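Local structure of cytochrome P450 (CYP102L1) (Mycobacterium phage Adler, 6N6Q) at residues T84-R89 / T98-E103; E104-A109 / V414-C419; F293-P298 / L442-G447. The protein is a virally encoded cytochrome P450, a haem-thiolate protein that probably works as a monooxygenase, inserting one oxygen atom into an organic substrate. All coordinates share one frame; numbering follows the deposited sequence.

Contact 1 comes first along the chain and closes a short loop: only the eight residues 90-97, most of helix 89-92 among them, separate its segments. Contact 2 begins at the very next residue and joins the start of helix 104-113 to the cysteine loop 414-419, more than 300 residues on. The two touch: the carbonyl of Ala-99 probably accepts a hydrogen bond from Arg-417. Contact 3 crosses contact 2, because 293-298 lies between the two segments of contact 2 and 442-447 beyond both. It ties the end of helix 265-296 to strand 440-444 on the opposite side of the chain's centre from contacts 1 and 2, its nearest atoms about 20 Å from those of contact 2.

Contact 1 of 3, residues T84-R89 / T98-E103; sequences TLHKLR and TAYNSE. With CAC (cacodylate ion), chain F.
Glu-103 OE1 draws N-H groups from both segments: the backbone N of Tyr-100 at 2.9 Å, arriving from above the carboxylate plane, and, weakly, NH1 of Arg-89 at 3.3 Å. The other oxygen makes the firmer half of the salt bridge, Arg-89 NH2 to Glu-103 OE2 at 2.8 Å, met on the syn side with an N-H...O angle of 155°. NH1 also lies close to the carbonyl O of Thr-98 in a bent, weak bond. A bend at chi3 (60°) brings the guanidinium flat over one face of the Tyr-100 ring, with the planes 18° apart and CZ 3.3 Å from CE2 of Tyr-100. Edge bonds and face contact together limit how the guanidinium can rotate. The far end of the tyrosine is held as well, since Tyr-100 OH hydrogen-bonds His-86 ND1 at 2.9 Å in the imidazole plane; either could donate. Deeper in, Thr-98 CG2 sits 3.7 Å from Leu-88 CB, while its OG1 turns to the carbonyl of Gly-93. Ser-102 N binds a cacodylate ion, probably from the crystallisation liquor, through O1 at 2.6 Å. The segments belong to the region between P450 helices B and C, probably the B-C loop, which here turns Leu-85 into the haem pocket. Next to this polar cluster, Leu-88 rests on Leu-192 of helix 183-196; Leu-85 also touches Lys-79 on strand 77-79.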
loop_
_atom_site.group_PDB
_atom_site.type_symbol
_atom_site.label_atom_id
_atom_site.label_comp_id
_atom_site.label_asym_id
_atom_site.label_seq_id
_atom_site.Cartn_x
_atom_site.Cartn_y
_atom_site.Cartn_z
ATOM N N THR A 84 -0.643 5.557 -14.629
ATOM C CA THR A 84 -1.760 5.108 -13.803
ATOM C C THR A 84 -2.102 6.132 -12.728
ATOM O O THR A 84 -3.282 6.362 -12.435
ATOM C CB THR A 84 -1.441 3.753 -13.174
ATOM O OG1 THR A 84 -0.145 3.800 -12.566
ATOM C CG2 THR A 84 -1.467 2.658 -14.231
ATOM N N LEU A 85 -1.086 6.759 -12.129
ATOM C CA LEU A 85 -1.349 7.823 -11.165
ATOM C C LEU A 85 -2.120 8.966 -11.810
ATOM O O LEU A 85 -3.010 9.555 -11.185
ATOM C CB LEU A 85 -0.040 8.339 -10.568
ATOM C CG LEU A 85 0.518 7.561 -9.378
ATOM C CD1 LEU A 85 1.682 8.310 -8.749
ATOM C CD2 LEU A 85 -0.575 7.305 -8.355
ATOM N N HIS A 86 -1.790 9.295 -13.061
ATOM C CA HIS A 86 -2.536 10.329 -13.768
ATOM C C HIS A 86 -3.984 9.909 -13.976
ATOM O O HIS A 86 -4.895 10.744 -13.931
ATOM C CB HIS A 86 -1.871 10.634 -15.110
ATOM C CG HIS A 86 -2.617 11.632 -15.937
ATOM N ND1 HIS A 86 -2.471 12.993 -15.775
ATOM C CD2 HIS A 86 -3.524 11.467 -16.929
ATOM C CE1 HIS A 86 -3.251 13.623 -16.635
ATOM N NE2 HIS A 86 -3.901 12.720 -17.346
ATOM N N LYS A 87 -4.217 8.616 -14.203
ATOM C CA LYS A 87 -5.579 8.141 -14.407
ATOM C C LYS A 87 -6.357 8.098 -13.098
ATOM O O LYS A 87 -7.589 8.191 -13.108
ATOM C CB LYS A 87 -5.555 6.767 -15.075
ATOM C CG LYS A 87 -4.948 6.790 -16.471
ATOM C CD LYS A 87 -4.108 5.549 -16.744
ATOM C CE LYS A 87 -4.963 4.300 -16.843
ATOM N NZ LYS A 87 -5.920 4.384 -17.978
ATOM N N LEU A 88 -5.662 7.968 -11.968
ATOM C CA LEU A 88 -6.317 7.989 -10.669
ATOM C C LEU A 88 -6.733 9.389 -10.237
ATOM O O LEU A 88 -7.450 9.521 -9.238
ATOM C CB LEU A 88 -5.406 7.372 -9.607
ATOM C CG LEU A 88 -5.232 5.855 -9.675
ATOM C CD1 LEU A 88 -4.352 5.369 -8.536
ATOM C CD2 LEU A 88 -6.586 5.162 -9.647
ATOM N N ARG A 89 -6.306 10.431 -10.956
ATOM C CA ARG A 89 -6.749 11.782 -10.638
ATOM C C ARG A 89 -8.245 11.957 -10.859
ATOM O O ARG A 89 -8.846 12.866 -10.278
ATOM C CB ARG A 89 -5.972 12.804 -11.468
ATOM C CG ARG A 89 -4.481 12.844 -11.164
ATOM C CD ARG A 89 -3.764 13.851 -12.047
ATOM N NE ARG A 89 -4.282 15.204 -11.868
ATOM C CZ ARG A 89 -3.780 16.089 -11.013
ATOM N NH1 ARG A 89 -2.741 15.768 -10.254
ATOM N NH2 ARG A 89 -4.314 17.299 -10.920
ATOM N N THR A 98 -1.794 11.636 -5.882
ATOM C CA THR A 98 -1.937 11.870 -7.311
ATOM C C THR A 98 -1.665 13.311 -7.725
ATOM O O THR A 98 -1.788 13.630 -8.912
ATOM C CB THR A 98 -3.342 11.462 -7.772
ATOM O OG1 THR A 98 -4.325 12.109 -6.952
ATOM C CG2 THR A 98 -3.516 9.952 -7.673
ATOM N N ALA A 99 -1.298 14.186 -6.794
ATOM C CA ALA A 99 -1.046 15.575 -7.142
ATOM C C ALA A 99 0.321 15.731 -7.798
ATOM O O ALA A 99 1.267 15.000 -7.498
ATOM C CB ALA A 99 -1.129 16.469 -5.905
ATOM N N TYR A 100 0.411 16.695 -8.709
ATOM C CA TYR A 100 1.697 17.035 -9.296
ATOM C C TYR A 100 2.564 17.759 -8.271
ATOM O O TYR A 100 2.080 18.288 -7.266
ATOM C CB TYR A 100 1.515 17.907 -10.539
ATOM C CG TYR A 100 0.656 17.279 -11.614
ATOM C CD1 TYR A 100 1.083 16.151 -12.303
ATOM C CD2 TYR A 100 -0.576 17.825 -11.952
ATOM C CE1 TYR A 100 0.302 15.577 -13.289
ATOM C CE2 TYR A 100 -1.362 17.261 -12.937
ATOM C CZ TYR A 100 -0.920 16.137 -13.601
ATOM O OH TYR A 100 -1.702 15.571 -14.582
ATOM N N ASN A 101 3.871 17.776 -8.536
ATOM C CA ASN A 101 4.790 18.449 -7.628
ATOM C C ASN A 101 4.538 19.951 -7.588
ATOM O O ASN A 101 4.704 20.581 -6.538
ATOM C CB ASN A 101 6.236 18.163 -8.034
ATOM C CG ASN A 101 6.533 16.678 -8.124
ATOM O OD1 ASN A 101 6.684 15.999 -7.107
ATOM N ND2 ASN A 101 6.627 16.167 -9.344
ATOM N N SER A 102 4.126 20.539 -8.714
ATOM C CA SER A 102 3.922 21.980 -8.787
ATOM C C SER A 102 2.620 22.433 -8.138
ATOM O O SER A 102 2.516 23.600 -7.745
ATOM C CB SER A 102 3.947 22.439 -10.247
ATOM O OG SER A 102 2.929 21.797 -10.996
ATOM N N GLU A 103 1.631 21.550 -8.022
ATOM C CA GLU A 103 0.350 21.937 -7.445
ATOM C C GLU A 103 0.520 22.354 -5.990
ATOM O O GLU A 103 1.110 21.627 -5.185
ATOM C CB GLU A 103 -0.650 20.787 -7.562
ATOM C CG GLU A 103 -1.287 20.671 -8.939
ATOM C CD GLU A 103 -2.197 19.466 -9.066
ATOM O OE1 GLU A 103 -1.892 18.423 -8.449
ATOM O OE2 GLU A 103 -3.216 19.563 -9.781
HETATM AS AS CAC F . 4.966 18.118 -12.148
HETATM O O1 CAC F . 4.533 19.361 -11.028
HETATM O O2 CAC F . 5.133 16.465 -11.679
HETATM C C1 CAC F . 3.728 18.209 -13.611
HETATM C C2 CAC F . 6.583 18.676 -13.012
#

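Contact 2 of 3, residues E104-A109 / V414-C419; sequences ENWRKA and VGERAC. With HEM (protoporphyrin IX containing Fe), chain E.
The Arg-417 side chain crosses the Trp-106 indole obliquely, CG to CZ doing the touching, on its way to a haem propionate. CB is near that carboxylate. CG then settles 3.4 Å from CZ2 of Trp-106, at the six-membered ring. CD lies over the face of the five-membered ring, 4.0 Å from its centroid, in a CH-pi contact. The chain bends here, at chi3, and NE delivers its hydrogen to O2D of the haem at 2.9 Å, with an N-H...O angle of 156°. CZ stands 3.9 Å from the same Trp-106 centroid as an off-centre cation-pi partner, its guanidinium plane turned 40° from the ring. At the tip, NH2 gives O2D a second bond, and NH1 goes to the carbonyl of Ala-99.

The tryptophan serves the other oxygen of this carboxylate: NE1 of Trp-106 bonds O1D of the haem at 2.7 Å, nearly in line at 162°. NE1 and Arg-417 NE, both donors, come close without bonding each other; each is spent on its own propionate oxygen. Three N-H groups thus fix the rotation of the carboxylate, and the arginine's positive charge probably balances it. Segment 414-419 belongs to the P450 signature Phe-X-X-Gly-X-Arg-X-Cys-X-Gly, which begins at Phe-412 and supplies the proximal cysteine of the haem. Gly-415 opens a type I turn that ends at Ala-418, followed by Cys-419, whose SG is modelled 2.8 Å from the iron.

Farther along the indole, the Glu-416 carboxylate comes up obliquely, its CD 3.7 Å from Trp-106 CH2, with the two planes well apart. Trp-106 also stacks with His-110, one turn later in helix 104-113, and Lys-79 NZ is a further hydrogen-bond donor to the haem.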
loop_
_atom_site.group_PDB
_atom_site.type_symbol
_atom_site.label_atom_id
_atom_site.label_comp_id
_atom_site.label_asym_id
_atom_site.label_seq_id
_atom_site.Cartn_x
_atom_site.Cartn_y
_atom_site.Cartn_z
ATOM N N GLU A 104 0.001 23.540 -5.661
ATOM C CA GLU A 104 0.126 24.080 -4.312
ATOM C C GLU A 104 -0.520 23.181 -3.265
ATOM O O GLU A 104 -0.142 23.244 -2.090
ATOM C CB GLU A 104 -0.494 25.478 -4.259
ATOM C CG GLU A 104 -0.121 26.297 -3.033
ATOM C CD GLU A 104 -0.918 27.586 -2.937
ATOM O OE1 GLU A 104 -2.017 27.651 -3.529
ATOM O OE2 GLU A 104 -0.448 28.535 -2.274
ATOM N N ASN A 105 -1.474 22.341 -3.663
ATOM C CA ASN A 105 -2.151 21.469 -2.714
ATOM C C ASN A 105 -1.313 20.269 -2.288
ATOM O O ASN A 105 -1.662 19.620 -1.295
ATOM C CB ASN A 105 -3.480 20.986 -3.295
ATOM C CG ASN A 105 -4.642 21.867 -2.891
ATOM O OD1 ASN A 105 -4.591 22.542 -1.864
ATOM N ND2 ASN A 105 -5.698 21.864 -3.695
ATOM N N TRP A 106 -0.228 19.944 -2.995
ATOM C CA TRP A 106 0.624 18.878 -2.481
ATOM C C TRP A 106 1.478 19.370 -1.322
ATOM O O TRP A 106 1.600 18.687 -0.301
ATOM C CB TRP A 106 1.531 18.288 -3.563
ATOM C CG TRP A 106 2.476 17.317 -2.921
ATOM C CD1 TRP A 106 2.226 16.010 -2.618
ATOM C CD2 TRP A 106 3.792 17.597 -2.428
ATOM N NE1 TRP A 106 3.313 15.454 -1.990
ATOM C CE2 TRP A 106 4.288 16.407 -1.861
ATOM C CE3 TRP A 106 4.603 18.736 -2.421
ATOM C CZ2 TRP A 106 5.556 16.325 -1.295
ATOM C CZ3 TRP A 106 5.860 18.652 -1.856
ATOM C CH2 TRP A 106 6.327 17.454 -1.306
ATOM N N ARG A 107 2.100 20.541 -1.471
ATOM C CA ARG A 107 2.977 21.036 -0.416
ATOM C C ARG A 107 2.183 21.424 0.823
ATOM O O ARG A 107 2.602 21.131 1.948
ATOM C CB ARG A 107 3.801 22.219 -0.920
ATOM C CG ARG A 107 4.919 22.622 0.025
ATOM C CD ARG A 107 5.323 24.070 -0.181
ATOM N NE ARG A 107 4.177 24.967 -0.057
ATOM C CZ ARG A 107 3.658 25.361 1.102
ATOM N NH1 ARG A 107 4.182 24.936 2.245
ATOM N NH2 ARG A 107 2.613 26.178 1.119
ATOM N N LYS A 108 1.034 22.079 0.636
ATOM C CA LYS A 108 0.181 22.428 1.768
ATOM C C LYS A 108 -0.211 21.185 2.556
ATOM O O LYS A 108 0.048 21.088 3.760
ATOM C CB LYS A 108 -1.063 23.172 1.279
ATOM C CG LYS A 108 -0.806 24.595 0.816
ATOM C CD LYS A 108 -2.100 25.275 0.393
ATOM C CE LYS A 108 -3.121 25.269 1.520
ATOM N NZ LYS A 108 -4.394 25.940 1.130
ATOM N N ALA A 109 -0.827 20.211 1.879
ATOM C CA ALA A 109 -1.259 18.992 2.558
ATOM C C ALA A 109 -0.082 18.259 3.189
ATOM O O ALA A 109 -0.200 17.717 4.294
ATOM C CB ALA A 109 -1.993 18.080 1.577
ATOM N N VAL A 414 10.981 6.860 -2.161
ATOM C CA VAL A 414 12.132 7.657 -1.751
ATOM C C VAL A 414 11.762 9.132 -1.819
ATOM O O VAL A 414 10.800 9.526 -2.481
ATOM C CB VAL A 414 13.378 7.393 -2.634
ATOM C CG1 VAL A 414 13.991 6.039 -2.324
ATOM C CG2 VAL A 414 13.009 7.495 -4.107
ATOM N N GLY A 415 12.547 9.953 -1.131
ATOM C CA GLY A 415 12.423 11.388 -1.244
ATOM C C GLY A 415 11.291 11.967 -0.418
ATOM O O GLY A 415 10.638 11.291 0.384
ATOM N N GLU A 416 11.062 13.266 -0.629
ATOM C CA GLU A 416 10.000 13.965 0.085
ATOM C C GLU A 416 8.622 13.405 -0.240
ATOM O O GLU A 416 7.700 13.546 0.571
ATOM C CB GLU A 416 10.047 15.461 -0.232
ATOM C CG GLU A 416 10.012 15.784 -1.719
ATOM C CD GLU A 416 9.955 17.276 -1.991
ATOM O OE1 GLU A 416 9.880 17.663 -3.177
ATOM O OE2 GLU A 416 9.984 18.060 -1.019
ATOM N N ARG A 417 8.460 12.773 -1.402
ATOM C CA ARG A 417 7.206 12.131 -1.771
ATOM C C ARG A 417 7.254 10.620 -1.584
ATOM O O ARG A 417 6.593 9.879 -2.318
ATOM C CB ARG A 417 6.827 12.484 -3.208
ATOM C CG ARG A 417 6.645 13.973 -3.424
ATOM C CD ARG A 417 5.721 14.273 -4.587
ATOM N NE ARG A 417 4.384 13.720 -4.394
ATOM C CZ ARG A 417 3.373 13.912 -5.237
ATOM N NH1 ARG A 417 3.547 14.647 -6.327
ATOM N NH2 ARG A 417 2.189 13.370 -4.991
ATOM N N ALA A 418 8.037 10.149 -0.617
ATOM C CA ALA A 418 7.921 8.770 -0.173
ATOM C C ALA A 418 6.635 8.610 0.636
ATOM O O ALA A 418 5.893 9.567 0.873
ATOM C CB ALA A 418 9.149 8.363 0.637
ATOM N N CYS A 419 6.371 7.384 1.077
ATOM C CA CYS A 419 5.089 7.069 1.697
ATOM C C CYS A 419 4.934 7.785 3.033
ATOM O O CYS A 419 5.676 7.512 3.982
ATOM C CB CYS A 419 4.950 5.566 1.891
ATOM S SG CYS A 419 3.443 5.126 2.767
HETATM C CHA HEM E . 3.142 7.018 -1.155
HETATM C CHB HEM E . 3.842 2.234 -0.652
HETATM C CHC HEM E . 0.710 2.171 3.070
HETATM C CHD HEM E . -0.515 6.763 2.055
HETATM C C1A HEM E . 3.636 5.741 -1.338
HETATM C C2A HEM E . 4.657 5.327 -2.283
HETATM C C3A HEM E . 4.846 4.014 -2.143
HETATM C C4A HEM E . 3.957 3.534 -1.104
HETATM C CMA HEM E . 5.841 3.160 -2.956
HETATM C CAA HEM E . 5.399 6.232 -3.289
HETATM C CBA HEM E . 4.561 6.333 -4.561
HETATM C CGA HEM E . 5.319 7.056 -5.644
HETATM O O1A HEM E . 6.525 7.361 -5.446
HETATM O O2A HEM E . 4.715 7.328 -6.713
HETATM C C1B HEM E . 3.101 1.811 0.436
HETATM C C2B HEM E . 3.156 0.495 1.041
HETATM C C3B HEM E . 2.289 0.472 2.073
HETATM C C4B HEM E . 1.660 1.779 2.147
HETATM C CMB HEM E . 4.081 -0.633 0.528
HETATM C CAB HEM E . 1.944 -0.674 3.061
HETATM C CBB HEM E . 2.465 -1.907 3.023
HETATM C C1C HEM E . 0.114 3.413 3.153
HETATM C C2C HEM E . -0.825 3.858 4.163
HETATM C C3C HEM E . -1.172 5.118 3.897
HETATM C C4C HEM E . -0.461 5.536 2.695
HETATM C CMC HEM E . -1.352 3.025 5.352
HETATM C CAC HEM E . -2.167 5.923 4.768
HETATM C CBC HEM E . -2.488 7.197 4.517
HETATM C C1D HEM E . 0.369 7.242 1.107
HETATM C C2D HEM E . 0.384 8.579 0.540
HETATM C C3D HEM E . 1.389 8.649 -0.341
HETATM C C4D HEM E . 2.056 7.361 -0.371
HETATM C CMD HEM E . -0.595 9.722 0.891
HETATM C CAD HEM E . 1.779 9.886 -1.182
HETATM C CBD HEM E . 2.686 10.805 -0.369
HETATM C CGD HEM E . 3.144 11.965 -1.219
HETATM O O1D HEM E . 3.381 13.066 -0.655
HETATM O O2D HEM E . 3.268 11.796 -2.460
HETATM N NA HEM E . 3.234 4.616 -0.640
HETATM N NB HEM E . 2.181 2.564 1.136
HETATM N NC HEM E . 0.309 4.465 2.278
HETATM N ND HEM E . 1.404 6.531 0.525
HETATM FE FE HEM E . 1.678 4.500 0.736
#

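Contact 3 of 3, residues F293-P298 / L442-G447; sequences FLATTP and LEPRPG
Leu-442 points CG away from its own carbonyl carbon (chi1 -45°) and sets CD1 trans to CA (chi2 171°), so that this methyl reaches across to Leu-294 CB at 3.8 Å. Its CB packs against the side of the Ala-295 methyl, 3.6 Å from Ala-295 CB; with so small a side chain on the helix, strand and helix backbones come within 5.2 Å of each other, CA of Ala-295 to CA of Leu-442. Two residues on, the ring of Pro-444 leans against the helix end: its CG lies 3.2 Å from the carbonyl O of Ala-295. The contact is van der Waals packing throughout. Near the end of the helix, Phe-293 O takes both N and OG1 of Thr-297, at 3.1 Å each, from opposite faces of the carbonyl plane. Leu-294 and Leu-442 both continue onto Leu-437 of helix 422-439, while Ala-295 touches Leu-465 on the adjoining strand 464-469. The arrangement is that of the P450 fold, in which the long helix 265-296, probably helix I, ends against the edge strand 440-444 of a small antiparallel sheet, far from the cysteine loop.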
loop_
_atom_site.group_PDB
_atom_site.type_symbol
_atom_site.label_atom_id
_atom_site.label_comp_id
_atom_site.label_asym_id
_atom_site.label_seq_id
_atom_site.Cartn_x
_atom_site.Cartn_y
_atom_site.Cartn_z
ATOM N N PHE A 293 3.174 -16.825 3.431
ATOM C CA PHE A 293 4.508 -17.326 3.737
ATOM C C PHE A 293 4.594 -17.882 5.154
ATOM O O PHE A 293 5.417 -18.765 5.420
ATOM C CB PHE A 293 5.542 -16.223 3.515
ATOM C CG PHE A 293 5.837 -15.955 2.064
ATOM C CD1 PHE A 293 6.119 -16.999 1.197
ATOM C CD2 PHE A 293 5.817 -14.662 1.562
ATOM C CE1 PHE A 293 6.388 -16.760 -0.140
ATOM C CE2 PHE A 293 6.086 -14.416 0.225
ATOM C CZ PHE A 293 6.369 -15.466 -0.626
ATOM N N LEU A 294 3.757 -17.390 6.071
ATOM C CA LEU A 294 3.697 -17.989 7.401
ATOM C C LEU A 294 2.973 -19.328 7.378
ATOM O O LEU A 294 3.322 -20.234 8.143
ATOM C CB LEU A 294 3.015 -17.037 8.385
ATOM C CG LEU A 294 3.799 -15.804 8.838
ATOM C CD1 LEU A 294 2.897 -14.862 9.621
ATOM C CD2 LEU A 294 5.010 -16.200 9.669
ATOM N N ALA A 295 1.972 -19.477 6.512
ATOM C CA ALA A 295 1.247 -20.735 6.394
ATOM C C ALA A 295 1.986 -21.773 5.560
ATOM O O ALA A 295 1.533 -22.920 5.489
ATOM C CB ALA A 295 -0.138 -20.491 5.787
ATOM N N THR A 296 3.103 -21.406 4.938
ATOM C CA THR A 296 3.841 -22.287 4.040
ATOM C C THR A 296 5.195 -22.716 4.584
ATOM O O THR A 296 5.549 -23.893 4.481
ATOM C CB THR A 296 4.028 -21.601 2.680
ATOM O OG1 THR A 296 2.764 -21.526 2.006
ATOM C CG2 THR A 296 5.021 -22.363 1.810
ATOM N N THR A 297 5.961 -21.797 5.169
ATOM C CA THR A 297 7.259 -22.135 5.734
ATOM C C THR A 297 7.103 -22.362 7.231
ATOM O O THR A 297 6.887 -21.390 7.974
ATOM C CB THR A 297 8.272 -21.024 5.464
ATOM O OG1 THR A 297 8.078 -19.964 6.405
ATOM C CG2 THR A 297 8.084 -20.468 4.059
ATOM N N PRO A 298 7.211 -23.599 7.723
ATOM C CA PRO A 298 6.853 -23.858 9.128
ATOM C C PRO A 298 7.846 -23.303 10.135
ATOM O O PRO A 298 7.436 -22.935 11.242
ATOM C CB PRO A 298 6.787 -25.389 9.191
ATOM C CG PRO A 298 7.740 -25.837 8.133
ATOM C CD PRO A 298 7.632 -24.825 7.021
ATOM N N LEU A 442 -2.515 -21.528 10.937
ATOM C CA LEU A 442 -2.810 -21.316 9.526
ATOM C C LEU A 442 -2.690 -22.633 8.769
ATOM O O LEU A 442 -1.641 -23.284 8.809
ATOM C CB LEU A 442 -1.865 -20.268 8.937
ATOM C CG LEU A 442 -1.638 -19.009 9.777
ATOM C CD1 LEU A 442 -0.514 -18.167 9.192
ATOM C CD2 LEU A 442 -2.912 -18.191 9.886
ATOM N N GLU A 443 -3.760 -23.017 8.078
ATOM C CA GLU A 443 -3.749 -24.198 7.224
ATOM C C GLU A 443 -3.827 -23.766 5.768
ATOM O O GLU A 443 -4.863 -23.228 5.343
ATOM C CB GLU A 443 -4.912 -25.132 7.567
ATOM C CG GLU A 443 -4.966 -26.391 6.711
ATOM C CD GLU A 443 -6.180 -27.255 7.011
ATOM O OE1 GLU A 443 -6.921 -26.937 7.965
ATOM O OE2 GLU A 443 -6.395 -28.252 6.288
ATOM N N PRO A 444 -2.782 -23.964 4.972
ATOM C CA PRO A 444 -2.847 -23.610 3.553
ATOM C C PRO A 444 -3.663 -24.631 2.771
ATOM O O PRO A 444 -3.989 -25.717 3.253
ATOM C CB PRO A 444 -1.379 -23.625 3.120
ATOM C CG PRO A 444 -0.757 -24.644 4.014
ATOM C CD PRO A 444 -1.468 -24.519 5.342
ATOM N N ARG A 445 -3.992 -24.255 1.537
ATOM C CA ARG A 445 -4.746 -25.131 0.649
ATOM C C ARG A 445 -3.790 -26.073 -0.072
ATOM O O ARG A 445 -2.870 -25.600 -0.754
ATOM C CB ARG A 445 -5.539 -24.321 -0.360
ATOM C CG ARG A 445 -6.320 -25.170 -1.346
ATOM C CD ARG A 445 -7.359 -24.345 -2.077
ATOM N NE ARG A 445 -8.469 -23.970 -1.206
ATOM C CZ ARG A 445 -9.580 -24.687 -1.066
ATOM N NH1 ARG A 445 -9.728 -25.819 -1.739
ATOM N NH2 ARG A 445 -10.544 -24.271 -0.255
ATOM N N PRO A 446 -3.960 -27.389 0.049
ATOM C CA PRO A 446 -3.033 -28.316 -0.613
ATOM C C PRO A 446 -3.100 -28.182 -2.128
ATOM O O PRO A 446 -4.173 -28.012 -2.712
ATOM C CB PRO A 446 -3.515 -29.695 -0.147
ATOM C CG PRO A 446 -4.303 -29.425 1.103
ATOM C CD PRO A 446 -4.946 -28.091 0.887
ATOM N N GLY A 447 -1.930 -28.256 -2.763
ATOM C CA GLY A 447 -1.820 -28.110 -4.197
ATOM C C GLY A 447 -1.754 -26.684 -4.697
ATOM O O GLY A 447 -1.307 -26.462 -5.829
#